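Local coordinates for extracellular solute-binding protein, family 1 (Bifidobacterium longum subsp. infantis ATCC 15697, PDB 3QUF) that probably binds a solute, perhaps a sugar, outside the cell and delivers it to a membrane transporter of the ABC type, at residues R94-K99 against L122-D126; A103-S107 against K128-M132; S175-E180 against N258-R263; S196-E200 against A286-G292; K251-V255 against D271-I277. All blocks are in the same frame, centred on the assembly; numbering follows the deposited sequence. Where two conformers were deposited one is given.

In the fold
Followed from the N terminus, the chain first closes two short loops that cross: contact 1 brings helix 94-100 against 122-126, and contact 2 joins the loop 103-107 to 128-132, the two meeting through the small hairpin of strands 124-125 and 128-129. On the opposite side of the chain's centre from contact 1, contact 3 pairs strand 176-178 with strand 259-264, closing a long and largely helical excursion. Contact 4 crosses it, tying the end of helix 188-199 to the loop before strand 295-305. Contact 5 crosses contact 3 as well and falls within the span of contact 4, setting helix 247-255 against helix 269-274 and touching contact 3, where N258 follows helix 247-255.

Contact 1. Residues R94-K99 against L122-D126; sequences RTDVMK and LFQQD. With ACY (acetic acid), chain E.
Helix 94-100 runs past the 122-126 segment with its backbone closest at two places, R94 beside F123 and M98 beside Q125, both with CA atoms 6.9 Å apart. At the first, R94 NH1 donates to the carbonyl O of L122 at 2.9 Å, on a bent path of 137°, while methyl CD2 of L122 lies over the centre of the guanidinium face, 3.6 Å from R94 CZ. NH1 also bonds a water in the guanidinium plane, and NH2 reaches N371 O. At the second place the anti chi1 of Q125 (179°) and its extended chain carry the amide to the helix: NE2 gives a 3.0 Å bond to M98 O, coming from above the carbonyl plane and not along a lone pair. Between these polar ends the selenomethionine M98 fills the middle, its SE 3.5 Å from F123 C and its CE near L122 O. OXT of the acetate accepts from D96 N at 3.0 Å and weakly from T95 N. Backbone carbonyls thus receive side-chain donors at both ends of the contact, and the acetate, probably from the crystallisation liquor, is consistent with the N-terminal amides of the helix being able to hold an anion.

Contact 2. Residues A103-S107 against K128-M132; sequences ALDIS and KTYGM
Y130 sets the edge of its ring against the carbonyl of A103: CD1 stands 3.2 Å from A103 O, close to the ring plane, and the CB atoms of Y130 and A103 are in apolar contact. I106 covers the neighbouring backbone, its CG1 lying 3.4 Å from T129 O and its CD1 reaching over G131. I106 N donates to the same T129 O at 2.8 Å. One residue on, S107 OG accepts from T129 N at 2.9 Å with an angle of 163°, and in turn gives its proton to D105 OD1. The D105 carboxylate, which chi1 (178°) holds trans to the backbone N, receives both S107 OG and S107 N, so this one oxygen is gripped twice. Its other oxygen, OD2, touches the aliphatic chain of K128, 3.3 Å from CD, and is joined to K128 NZ through a water. T129 OG1 finds its main partner in Q124, across the hairpin. The bond from S107 N to D105 OD1 makes an Asx turn, in a loop that lies beside strand 128-129 of the antiparallel hairpin formed with strand 124-125.

Contact 3. Residues S175-E180 against N258-R263; sequences STAFLE and NLGVMR
T176 and L259 lead a short parallel pairing whose first backbone groups are matched directly. T176 N donates to N258 O at 3.2 Å, and T176 O accepts from G260 N at 2.9 Å. N258 O also takes a proton from a water that touches T176 OG1, whose protein partner is K241. Beyond the corner at G260 the pattern weakens, for V261 N makes a weak bond to A177 O, 2.9 Å long with an angle of 116°. The pairing adds strand 176-178 in parallel to strand 259-264, which itself pairs antiparallel with strand 135-144 in the large mixed sheet of this solute-binding fold. Further along a water takes over, accepting from R263 N and donating to L179 O at 2.6 Å. V261 O is buried without a hydrogen-bonding partner; it faces the F178 ring edge, 3.3 Å from CD1, and F178 CA approaches it as a C-H donor. A chi1 of 178° turns the F178 ring to that spot. On the other face L259 CD1 packs 3.8 Å from both T176 CG2 and L179 CG. The carboxylate of E180 is bonded to S189, and R263 NE to N296.

Contact 4. Residues S196-E200 against A286-G292; sequences SYYGE and AYSKEDG
A286 and its neighbours form a loop that wraps the end of helix 188-199, its last four residues making a type I turn from K289 to G292. A286 rests its CB 3.5 Å from E200 OE2. Next, Y287 gives its backbone N to S196 OG at 2.8 Å and turns its ring face to Y197. The two rings make a T-shaped pair, planes at 86°, with CD1 of Y197 above the Y287 ring toward its rim and CB of Y197 in CH-pi contact over the same ring. The Y287 side chain runs alongside that of Y197, which is bonded to D221 at its OH. S288 follows with two bonds to the E200 carboxylate: OG to OE1 at 2.6 Å from above the carboxylate plane, and N to OE2 at 2.9 Å on the syn lone pair. K289 N then adds a second donor to OE2, so this oxygen is held by two consecutive amides. The extended K289 chain slides back along E200 in the opposite direction until NZ reaches the E200 carbonyl O at 2.7 Å. At G292 the turn ends beside the helix, where S196 OG donates to G292 O at 2.6 Å.

Contact 5. Residues K251-V255 against D271-I277; sequences KQEFV and DLQKSDI
This is a helix-to-helix contact on a face of the mixed sheet, over strands 135-144, 259-264 and 279-282, with a salt bridge at one end and a hydrophobic patch at the other, and it brings helix 247-255 against the C-terminal end of helix 269-274 and the turn that follows. The salt bridge joins K251 NZ to D271 OD2 at 2.8 Å, on the anti lone pair, the side away from the other oxygen. The K251 chain bends at chi3 (76°) to bring NZ to OD2, and the two side chains cross at about a right angle. The same NZ also forms a salt bridge with D268, so this ammonium sits between two acidic groups, which would probably stabilise its charge. In the apolar part, F254 CD2 lies 3.8 Å from L272 CD2, these side chains too being roughly perpendicular, while V255 CG2 reaches the same leucine methyl at 3.9 Å. Strand 259-264 connects the two helices in sequence, and F254 continues onto L259 and M262 of that strand, so the helices cover part of the mixed sheet. S275 OG accepts from I277 N at 3.1 Å, an ST turn, and the same hydroxyl donates to L272 O at 2.7 Å, two bonds made by the first residue to leave helical geometry. I277 lies back against helix 247-255, its CD1 3.4 Å from F254 O and its CG2 beside the F254 ring. CB of S275 touches both methyls of V255, and a water joins V255 O to D276 N.

Contact 1. Residues R94-K99 against L122-D126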
# COMPACT_ATOMS: atom_id res chain seq x y z
N ARG A 94 8.03 0.97 -11.44
CA ARG A 94 7.39 2.24 -11.87
C ARG A 94 8.41 3.28 -12.33
O ARG A 94 8.24 3.88 -13.41
CB ARG A 94 6.46 2.82 -10.81
CG ARG A 94 7.11 3.09 -9.48
CD ARG A 94 6.06 3.38 -8.39
NE ARG A 94 6.77 3.81 -7.21
CZ ARG A 94 7.23 5.05 -6.98
NH1 ARG A 94 7.07 6.05 -7.84
NH2 ARG A 94 7.96 5.29 -5.89
N THR A 95 9.48 3.48 -11.57
CA THR A 95 10.46 4.52 -11.94
C THR A 95 11.36 4.07 -13.11
O THR A 95 11.63 4.87 -14.01
CB THR A 95 11.22 5.02 -10.74
OG1 THR A 95 11.91 3.93 -10.16
CG2 THR A 95 10.29 5.64 -9.74
N ASP A 96 11.73 2.79 -13.16
CA ASP A 96 12.51 2.26 -14.28
C ASP A 96 11.77 2.44 -15.60
O ASP A 96 12.35 2.90 -16.57
CB ASP A 96 12.87 0.79 -14.08
CG ASP A 96 13.92 0.58 -12.97
OD1 ASP A 96 14.77 1.46 -12.75
OD2 ASP A 96 13.86 -0.50 -12.34
N VAL A 97 10.48 2.11 -15.62
CA VAL A 97 9.69 2.30 -16.84
C VAL A 97 9.53 3.78 -17.19
O VAL A 97 9.74 4.16 -18.34
CB VAL A 97 8.34 1.61 -16.76
CG1 VAL A 97 7.52 1.88 -18.02
CG2 VAL A 97 8.60 0.12 -16.65
N MSE A 98 9.15 4.61 -16.21
CA MSE A 98 8.96 6.02 -16.51
C MSE A 98 10.25 6.64 -17.03
O MSE A 98 10.23 7.43 -17.98
CB MSE A 98 8.41 6.76 -15.29
CG MSE A 98 6.97 6.42 -14.98
SE MSE A 98 6.21 7.54 -13.60
CE MSE A 98 7.29 6.99 -12.07
N LYS A 99 11.39 6.30 -16.44
CA LYS A 99 12.69 6.90 -16.81
C LYS A 99 13.09 6.53 -18.23
O LYS A 99 13.87 7.21 -18.87
CB LYS A 99 13.81 6.40 -15.86
CG LYS A 99 13.83 7.04 -14.48
CD LYS A 99 14.60 6.16 -13.46
CE LYS A 99 14.99 6.89 -12.16
NZ LYS A 99 16.31 7.60 -12.23
N LEU A 122 2.94 8.61 -7.30
CA LEU A 122 3.79 7.46 -7.59
C LEU A 122 3.90 7.18 -9.11
O LEU A 122 4.73 6.34 -9.53
CB LEU A 122 3.28 6.21 -6.88
CG LEU A 122 3.29 6.22 -5.35
CD1 LEU A 122 2.70 4.92 -4.80
CD2 LEU A 122 4.74 6.46 -4.81
N PHE A 123 3.08 7.83 -9.91
CA PHE A 123 3.07 7.58 -11.35
C PHE A 123 3.37 8.88 -12.12
O PHE A 123 2.90 9.08 -13.26
CB PHE A 123 1.71 7.01 -11.74
CG PHE A 123 1.35 5.80 -10.93
CD1 PHE A 123 1.93 4.59 -11.21
CD2 PHE A 123 0.47 5.89 -9.86
CE1 PHE A 123 1.63 3.44 -10.45
CE2 PHE A 123 0.20 4.77 -9.07
CZ PHE A 123 0.74 3.55 -9.37
N GLN A 124 4.15 9.73 -11.48
CA GLN A 124 4.59 10.98 -12.07
C GLN A 124 6.10 11.11 -12.14
O GLN A 124 6.86 10.60 -11.29
CB GLN A 124 4.00 12.18 -11.30
CG GLN A 124 2.54 12.43 -11.64
CD GLN A 124 1.85 13.38 -10.70
OE1 GLN A 124 2.35 13.70 -9.63
NE2 GLN A 124 0.70 13.84 -11.10
N GLN A 125 6.57 11.83 -13.15
CA GLN A 125 7.99 12.12 -13.36
C GLN A 125 8.06 13.46 -14.04
O GLN A 125 7.33 13.70 -15.00
CB GLN A 125 8.64 11.06 -14.24
CG GLN A 125 10.11 11.22 -14.57
CD GLN A 125 10.54 10.05 -15.42
OE1 GLN A 125 10.83 9.00 -14.88
NE2 GLN A 125 10.43 10.18 -16.75
N ASP A 126 8.91 14.35 -13.52
CA ASP A 126 9.10 15.66 -14.13
C ASP A 126 7.76 16.41 -14.25
O ASP A 126 7.60 17.21 -15.19
CB ASP A 126 9.76 15.60 -15.50
CG ASP A 126 11.13 14.87 -15.50
OD1 ASP A 126 11.80 14.81 -14.43
OD2 ASP A 126 11.49 14.34 -16.58
C ACY E . 11.56 1.01 -9.50
O ACY E . 12.67 0.58 -9.09
OXT ACY E . 11.28 1.08 -10.72
CH3 ACY E . 10.60 1.47 -8.44
O HOH W 1 7.11 8.85 -8.29

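Contact 2. Residues A103-S107 against K128-M132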
# COMPACT_ATOMS: atom_id res chain seq x y z
N ALA A 103 6.49 5.07 -21.40
CA ALA A 103 5.11 5.37 -21.04
C ALA A 103 4.68 6.71 -21.61
O ALA A 103 5.44 7.71 -21.54
CB ALA A 103 4.92 5.34 -19.50
N LEU A 104 3.47 6.74 -22.14
CA LEU A 104 2.85 7.95 -22.68
C LEU A 104 2.52 8.93 -21.58
O LEU A 104 1.97 8.55 -20.57
CB LEU A 104 1.56 7.58 -23.39
CG LEU A 104 0.78 8.70 -24.10
CD1 LEU A 104 1.56 9.22 -25.28
CD2 LEU A 104 -0.61 8.12 -24.58
N ASP A 105 2.85 10.21 -21.79
CA ASP A 105 2.34 11.28 -20.90
C ASP A 105 0.84 11.43 -21.05
O ASP A 105 0.35 11.84 -22.14
CB ASP A 105 3.06 12.57 -21.32
CG ASP A 105 2.61 13.79 -20.53
OD1 ASP A 105 1.76 13.68 -19.64
OD2 ASP A 105 3.16 14.90 -20.83
N ILE A 106 0.11 11.09 -19.99
CA ILE A 106 -1.35 11.13 -19.97
C ILE A 106 -1.87 12.27 -19.09
O ILE A 106 -3.06 12.35 -18.76
CB ILE A 106 -1.95 9.76 -19.63
CG1 ILE A 106 -1.43 9.25 -18.29
CG2 ILE A 106 -1.65 8.77 -20.81
CD1 ILE A 106 -2.18 7.98 -17.81
N SER A 107 -0.98 13.23 -18.80
CA SER A 107 -1.36 14.41 -18.02
C SER A 107 -2.61 15.06 -18.63
O SER A 107 -2.69 15.25 -19.84
CB SER A 107 -0.23 15.45 -18.02
OG SER A 107 0.96 14.92 -17.51
N LYS A 128 4.84 15.26 -14.93
CA LYS A 128 3.91 14.69 -15.90
C LYS A 128 3.41 13.33 -15.37
O LYS A 128 4.12 12.60 -14.69
CB LYS A 128 4.60 14.52 -17.24
CG LYS A 128 4.97 15.85 -17.89
CD LYS A 128 5.85 15.65 -19.16
CE LYS A 128 5.88 16.93 -20.02
NZ LYS A 128 6.75 16.88 -21.29
N THR A 129 2.15 13.04 -15.66
CA THR A 129 1.53 11.78 -15.28
C THR A 129 1.71 10.73 -16.37
O THR A 129 1.37 10.97 -17.52
CB THR A 129 0.03 12.02 -15.01
OG1 THR A 129 -0.10 12.99 -13.96
CG2 THR A 129 -0.63 10.74 -14.52
N TYR A 130 2.20 9.57 -15.95
CA TYR A 130 2.50 8.44 -16.84
C TYR A 130 1.72 7.20 -16.53
O TYR A 130 1.86 6.20 -17.26
CB TYR A 130 4.00 8.13 -16.78
CG TYR A 130 4.83 9.21 -17.39
CD1 TYR A 130 4.95 9.34 -18.79
CD2 TYR A 130 5.49 10.13 -16.58
CE1 TYR A 130 5.71 10.35 -19.36
CE2 TYR A 130 6.27 11.15 -17.15
CZ TYR A 130 6.35 11.26 -18.54
OH TYR A 130 7.10 12.27 -19.10
N GLY A 131 0.90 7.21 -15.50
CA GLY A 131 0.09 6.01 -15.15
C GLY A 131 -1.10 6.41 -14.32
O GLY A 131 -1.13 7.50 -13.68
N MSE A 132 -2.10 5.52 -14.32
CA MSE A 132 -3.31 5.77 -13.59
C MSE A 132 -3.63 4.56 -12.73
O MSE A 132 -3.87 3.47 -13.26
CB MSE A 132 -4.49 6.00 -14.57
CG MSE A 132 -5.84 6.01 -13.88
SE MSE A 132 -7.34 6.01 -15.12
CE MSE A 132 -7.18 4.23 -15.67
O HOH W 2 0.76 6.09 -19.81
O HOH W 3 5.22 15.08 -22.44
O HOH W 4 0.52 15.72 -14.38

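Contact 3. Residues S175-E180 against N258-R263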
# COMPACT_ATOMS: atom_id res chain seq x y z
N SER A 175 -1.49 -11.63 29.12
CA SER A 175 -1.91 -11.59 27.74
C SER A 175 -0.80 -10.87 27.03
O SER A 175 0.05 -10.25 27.67
CB SER A 175 -3.21 -10.81 27.62
OG SER A 175 -4.15 -11.49 26.81
N THR A 176 -0.79 -10.95 25.71
CA THR A 176 0.22 -10.31 24.89
C THR A 176 -0.45 -9.14 24.18
O THR A 176 -1.47 -9.34 23.54
CB THR A 176 0.77 -11.32 23.89
OG1 THR A 176 1.35 -12.42 24.62
CG2 THR A 176 1.79 -10.70 22.98
N ALA A 177 0.12 -7.94 24.32
CA ALA A 177 -0.53 -6.74 23.79
C ALA A 177 -0.51 -6.73 22.28
O ALA A 177 -1.53 -6.45 21.64
CB ALA A 177 0.14 -5.47 24.35
N PHE A 178 0.65 -7.01 21.69
CA PHE A 178 0.87 -6.79 20.27
C PHE A 178 1.98 -7.69 19.75
O PHE A 178 3.02 -7.90 20.41
CB PHE A 178 1.25 -5.32 20.06
CG PHE A 178 1.56 -4.97 18.64
CD1 PHE A 178 0.63 -5.23 17.64
CD2 PHE A 178 2.76 -4.35 18.30
CE1 PHE A 178 0.91 -4.90 16.31
CE2 PHE A 178 3.04 -4.01 16.99
CZ PHE A 178 2.12 -4.28 15.99
N LEU A 179 1.73 -8.26 18.58
CA LEU A 179 2.75 -8.95 17.84
C LEU A 179 2.67 -8.47 16.41
O LEU A 179 1.59 -8.09 15.92
CB LEU A 179 2.51 -10.46 17.87
CG LEU A 179 2.63 -11.18 19.18
CD1 LEU A 179 2.27 -12.64 18.89
CD2 LEU A 179 4.04 -11.06 19.77
N GLU A 180 3.81 -8.51 15.73
CA GLU A 180 3.85 -8.11 14.34
C GLU A 180 4.83 -8.92 13.51
O GLU A 180 5.82 -9.39 14.03
CB GLU A 180 4.22 -6.65 14.27
CG GLU A 180 4.00 -6.02 12.92
CD GLU A 180 4.01 -4.49 12.99
OE1 GLU A 180 4.67 -3.92 13.89
OE2 GLU A 180 3.37 -3.88 12.14
N ASN A 258 -5.28 -14.80 22.58
CA ASN A 258 -4.09 -14.52 23.35
C ASN A 258 -3.48 -13.15 23.08
O ASN A 258 -2.54 -12.77 23.77
CB ASN A 258 -3.01 -15.57 23.08
CG ASN A 258 -3.39 -16.92 23.60
OD1 ASN A 258 -4.15 -17.03 24.56
ND2 ASN A 258 -2.86 -17.96 22.96
N LEU A 259 -4.03 -12.42 22.11
CA LEU A 259 -3.38 -11.24 21.53
C LEU A 259 -4.31 -10.03 21.47
O LEU A 259 -5.37 -10.08 20.85
CB LEU A 259 -2.88 -11.58 20.13
CG LEU A 259 -2.07 -10.49 19.40
CD1 LEU A 259 -0.82 -10.15 20.28
CD2 LEU A 259 -1.68 -10.90 17.98
N GLY A 260 -3.89 -8.93 22.08
CA GLY A 260 -4.69 -7.71 22.08
C GLY A 260 -4.88 -7.09 20.71
O GLY A 260 -6.00 -6.67 20.35
N VAL A 261 -3.81 -7.02 19.93
CA VAL A 261 -3.79 -6.20 18.71
C VAL A 261 -2.90 -6.84 17.69
O VAL A 261 -1.80 -7.36 18.04
CB VAL A 261 -3.18 -4.82 19.00
CG1 VAL A 261 -3.18 -3.95 17.69
CG2 VAL A 261 -3.89 -4.14 20.16
N MSE A 262 -3.33 -6.83 16.43
CA MSE A 262 -2.49 -7.22 15.30
C MSE A 262 -2.71 -6.25 14.15
O MSE A 262 -3.79 -5.65 14.06
CB MSE A 262 -2.88 -8.64 14.85
CG MSE A 262 -4.18 -8.72 14.08
SE MSE A 262 -4.52 -10.53 13.37
CE MSE A 262 -3.22 -10.66 12.06
N ARG A 263 -1.72 -6.13 13.28
CA ARG A 263 -1.88 -5.42 12.03
C ARG A 263 -2.42 -6.41 11.02
O ARG A 263 -1.86 -7.48 10.80
CB ARG A 263 -0.53 -4.84 11.60
CG ARG A 263 -0.57 -4.04 10.35
CD ARG A 263 -0.41 -4.86 9.09
NE ARG A 263 -0.17 -4.02 7.90
CZ ARG A 263 0.05 -4.50 6.69
NH1 ARG A 263 0.10 -5.81 6.47
NH2 ARG A 263 0.25 -3.66 5.69
O HOH W 5 -0.23 -14.40 25.03
O HOH W 6 0.68 -7.46 13.57

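Contact 4. Residues S196-E200 against A286-G292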
# COMPACT_ATOMS: atom_id res chain seq x y z
N SER A 196 1.80 9.25 10.13
CA SER A 196 1.30 10.29 11.03
C SER A 196 2.31 11.38 11.25
O SER A 196 1.96 12.57 11.25
CB SER A 196 0.90 9.66 12.35
OG SER A 196 0.50 10.62 13.34
N TYR A 197 3.56 11.01 11.50
CA TYR A 197 4.64 11.98 11.63
C TYR A 197 4.64 13.00 10.52
O TYR A 197 4.78 14.19 10.78
CB TYR A 197 6.02 11.27 11.70
CG TYR A 197 7.22 12.16 11.55
CD1 TYR A 197 7.77 12.81 12.65
CD2 TYR A 197 7.83 12.32 10.32
CE1 TYR A 197 8.87 13.61 12.52
CE2 TYR A 197 8.97 13.12 10.19
CZ TYR A 197 9.47 13.76 11.31
OH TYR A 197 10.58 14.57 11.17
N TYR A 198 4.45 12.53 9.29
CA TYR A 198 4.39 13.40 8.14
C TYR A 198 3.04 14.09 7.98
O TYR A 198 2.98 15.30 7.68
CB TYR A 198 4.68 12.57 6.89
CG TYR A 198 6.10 12.12 6.68
CD1 TYR A 198 7.17 13.02 6.74
CD2 TYR A 198 6.37 10.81 6.31
CE1 TYR A 198 8.46 12.64 6.45
CE2 TYR A 198 7.68 10.42 6.02
CZ TYR A 198 8.71 11.34 6.06
OH TYR A 198 10.01 10.96 5.74
N GLY A 199 1.96 13.34 8.18
CA GLY A 199 0.62 13.85 7.93
C GLY A 199 0.28 14.97 8.90
O GLY A 199 -0.41 15.93 8.54
N GLU A 200 0.79 14.86 10.12
CA GLU A 200 0.55 15.90 11.14
C GLU A 200 1.18 17.22 10.76
O GLU A 200 0.73 18.27 11.24
CB GLU A 200 1.05 15.44 12.51
CG GLU A 200 0.21 14.29 13.14
CD GLU A 200 0.74 13.81 14.46
OE1 GLU A 200 1.84 14.28 14.87
OE2 GLU A 200 0.05 13.02 15.13
N ALA A 286 -1.72 7.84 16.46
CA ALA A 286 -1.00 8.99 15.96
C ALA A 286 0.37 9.16 16.61
O ALA A 286 0.58 8.82 17.78
CB ALA A 286 -1.83 10.27 16.18
N TYR A 287 1.27 9.76 15.87
CA TYR A 287 2.56 10.18 16.40
C TYR A 287 2.43 11.16 17.57
O TYR A 287 3.09 10.99 18.56
CB TYR A 287 3.36 10.78 15.28
CG TYR A 287 4.70 11.33 15.62
CD1 TYR A 287 5.79 10.48 15.82
CD2 TYR A 287 4.92 12.69 15.65
CE1 TYR A 287 7.05 10.98 16.11
CE2 TYR A 287 6.20 13.22 15.91
CZ TYR A 287 7.24 12.34 16.15
OH TYR A 287 8.52 12.83 16.36
N SER A 288 1.53 12.15 17.47
CA SER A 288 1.39 13.15 18.54
C SER A 288 0.01 13.77 18.73
O SER A 288 -0.32 14.14 19.88
CB SER A 288 2.42 14.29 18.36
OG SER A 288 2.05 15.17 17.32
N LYS A 289 -0.77 13.93 17.67
CA LYS A 289 -2.05 14.64 17.72
C LYS A 289 -3.25 13.72 17.92
O LYS A 289 -3.25 12.56 17.46
CB LYS A 289 -2.24 15.46 16.46
CG LYS A 289 -1.12 16.46 16.18
CD LYS A 289 -1.40 17.33 14.96
CE LYS A 289 -0.38 18.47 14.80
NZ LYS A 289 -0.53 19.16 13.46
N GLU A 290 -4.28 14.24 18.60
CA GLU A 290 -5.46 13.42 18.90
C GLU A 290 -6.18 12.98 17.62
O GLU A 290 -6.91 12.00 17.63
CB GLU A 290 -6.42 14.13 19.86
CG GLU A 290 -5.95 14.08 21.32
CD GLU A 290 -6.20 12.73 21.99
OE1 GLU A 290 -7.39 12.32 22.07
OE2 GLU A 290 -5.22 12.09 22.45
N ASP A 291 -6.00 13.72 16.53
CA ASP A 291 -6.59 13.38 15.25
C ASP A 291 -5.58 12.99 14.18
O ASP A 291 -5.88 13.06 12.99
CB ASP A 291 -7.43 14.56 14.75
CG ASP A 291 -6.58 15.79 14.39
OD1 ASP A 291 -5.32 15.80 14.54
OD2 ASP A 291 -7.20 16.78 13.93
N GLY A 292 -4.41 12.54 14.59
CA GLY A 292 -3.27 12.36 13.67
C GLY A 292 -3.12 10.94 13.13
O GLY A 292 -2.04 10.57 12.68

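Contact 5. Residues K251-V255 against D271-I277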
# COMPACT_ATOMS: atom_id res chain seq x y z
N LYS A 251 -1.55 -14.22 13.40
CA LYS A 251 -2.99 -14.37 13.23
C LYS A 251 -3.53 -15.48 14.12
O LYS A 251 -4.58 -15.35 14.74
CB LYS A 251 -3.36 -14.63 11.77
CG LYS A 251 -4.89 -14.80 11.56
CD LYS A 251 -5.36 -14.54 10.14
CE LYS A 251 -5.04 -15.67 9.21
NZ LYS A 251 -5.65 -15.41 7.85
N GLN A 252 -2.78 -16.57 14.21
CA GLN A 252 -3.13 -17.68 15.09
C GLN A 252 -3.20 -17.24 16.55
O GLN A 252 -4.12 -17.62 17.24
CB GLN A 252 -2.13 -18.82 14.89
CG GLN A 252 -2.48 -19.67 13.69
CD GLN A 252 -3.58 -20.70 14.02
OE1 GLN A 252 -3.86 -20.97 15.19
NE2 GLN A 252 -4.22 -21.25 12.99
N GLU A 253 -2.25 -16.43 17.02
CA GLU A 253 -2.34 -15.92 18.39
C GLU A 253 -3.58 -15.05 18.61
O GLU A 253 -4.18 -15.07 19.68
CB GLU A 253 -1.09 -15.13 18.77
CG GLU A 253 0.16 -15.98 18.96
CD GLU A 253 -0.06 -17.05 20.00
OE1 GLU A 253 -0.25 -16.67 21.17
OE2 GLU A 253 -0.08 -18.24 19.63
N PHE A 254 -3.95 -14.25 17.61
CA PHE A 254 -5.14 -13.41 17.72
C PHE A 254 -6.44 -14.25 17.83
O PHE A 254 -7.24 -14.07 18.75
CB PHE A 254 -5.20 -12.44 16.54
CG PHE A 254 -6.21 -11.36 16.70
CD1 PHE A 254 -5.96 -10.26 17.50
CD2 PHE A 254 -7.43 -11.45 16.05
CE1 PHE A 254 -6.90 -9.26 17.66
CE2 PHE A 254 -8.38 -10.46 16.20
CZ PHE A 254 -8.12 -9.36 16.98
N VAL A 255 -6.61 -15.16 16.88
CA VAL A 255 -7.76 -16.06 16.83
C VAL A 255 -7.88 -16.94 18.11
O VAL A 255 -9.00 -17.26 18.56
CB VAL A 255 -7.73 -16.86 15.49
CG1 VAL A 255 -8.64 -18.02 15.52
CG2 VAL A 255 -8.11 -15.92 14.34
N ASP A 271 -11.54 -15.07 8.16
CA ASP A 271 -11.03 -15.83 9.31
C ASP A 271 -11.38 -15.19 10.65
O ASP A 271 -11.69 -15.89 11.62
CB ASP A 271 -9.51 -16.05 9.19
CG ASP A 271 -9.12 -17.01 8.03
OD1 ASP A 271 -9.93 -17.87 7.64
OD2 ASP A 271 -7.98 -16.88 7.51
N LEU A 272 -11.37 -13.86 10.73
CA LEU A 272 -11.68 -13.20 11.99
C LEU A 272 -13.17 -13.32 12.32
O LEU A 272 -13.55 -13.44 13.48
CB LEU A 272 -11.23 -11.73 11.95
CG LEU A 272 -9.71 -11.52 11.88
CD1 LEU A 272 -9.38 -10.09 12.31
CD2 LEU A 272 -8.87 -12.50 12.71
N GLN A 273 -14.00 -13.27 11.30
CA GLN A 273 -15.44 -13.38 11.51
C GLN A 273 -15.83 -14.80 11.93
O GLN A 273 -16.67 -14.96 12.79
CB GLN A 273 -16.19 -12.93 10.25
CG GLN A 273 -16.32 -11.41 10.22
CD GLN A 273 -17.18 -10.88 9.08
OE1 GLN A 273 -17.56 -11.62 8.17
NE2 GLN A 273 -17.48 -9.59 9.13
N LYS A 274 -15.17 -15.79 11.33
CA LYS A 274 -15.30 -17.20 11.75
C LYS A 274 -14.91 -17.47 13.20
O LYS A 274 -15.44 -18.38 13.83
CB LYS A 274 -14.43 -18.10 10.85
CG LYS A 274 -15.09 -18.55 9.55
CD LYS A 274 -16.15 -19.64 9.77
CE LYS A 274 -15.56 -21.01 10.16
NZ LYS A 274 -16.51 -22.16 9.95
N SER A 275 -13.94 -16.71 13.70
CA SER A 275 -13.36 -16.93 15.01
C SER A 275 -14.34 -16.53 16.10
O SER A 275 -15.38 -15.94 15.82
CB SER A 275 -12.04 -16.14 15.16
OG SER A 275 -12.31 -14.78 15.44
N ASP A 276 -13.96 -16.82 17.34
CA ASP A 276 -14.71 -16.44 18.52
C ASP A 276 -14.38 -15.03 19.01
O ASP A 276 -14.88 -14.62 20.07
CB ASP A 276 -14.34 -17.37 19.69
CG ASP A 276 -14.85 -18.77 19.50
OD1 ASP A 276 -15.60 -19.01 18.52
OD2 ASP A 276 -14.50 -19.64 20.36
N ILE A 277 -13.53 -14.30 18.29
CA ILE A 277 -13.08 -13.01 18.78
C ILE A 277 -14.06 -11.88 18.47
O ILE A 277 -14.45 -11.68 17.32
CB ILE A 277 -11.70 -12.60 18.20
CG1 ILE A 277 -10.68 -13.75 18.35
CG2 ILE A 277 -11.21 -11.31 18.89
CD1 ILE A 277 -10.51 -14.26 19.77
O HOH W 7 -11.53 -18.37 17.75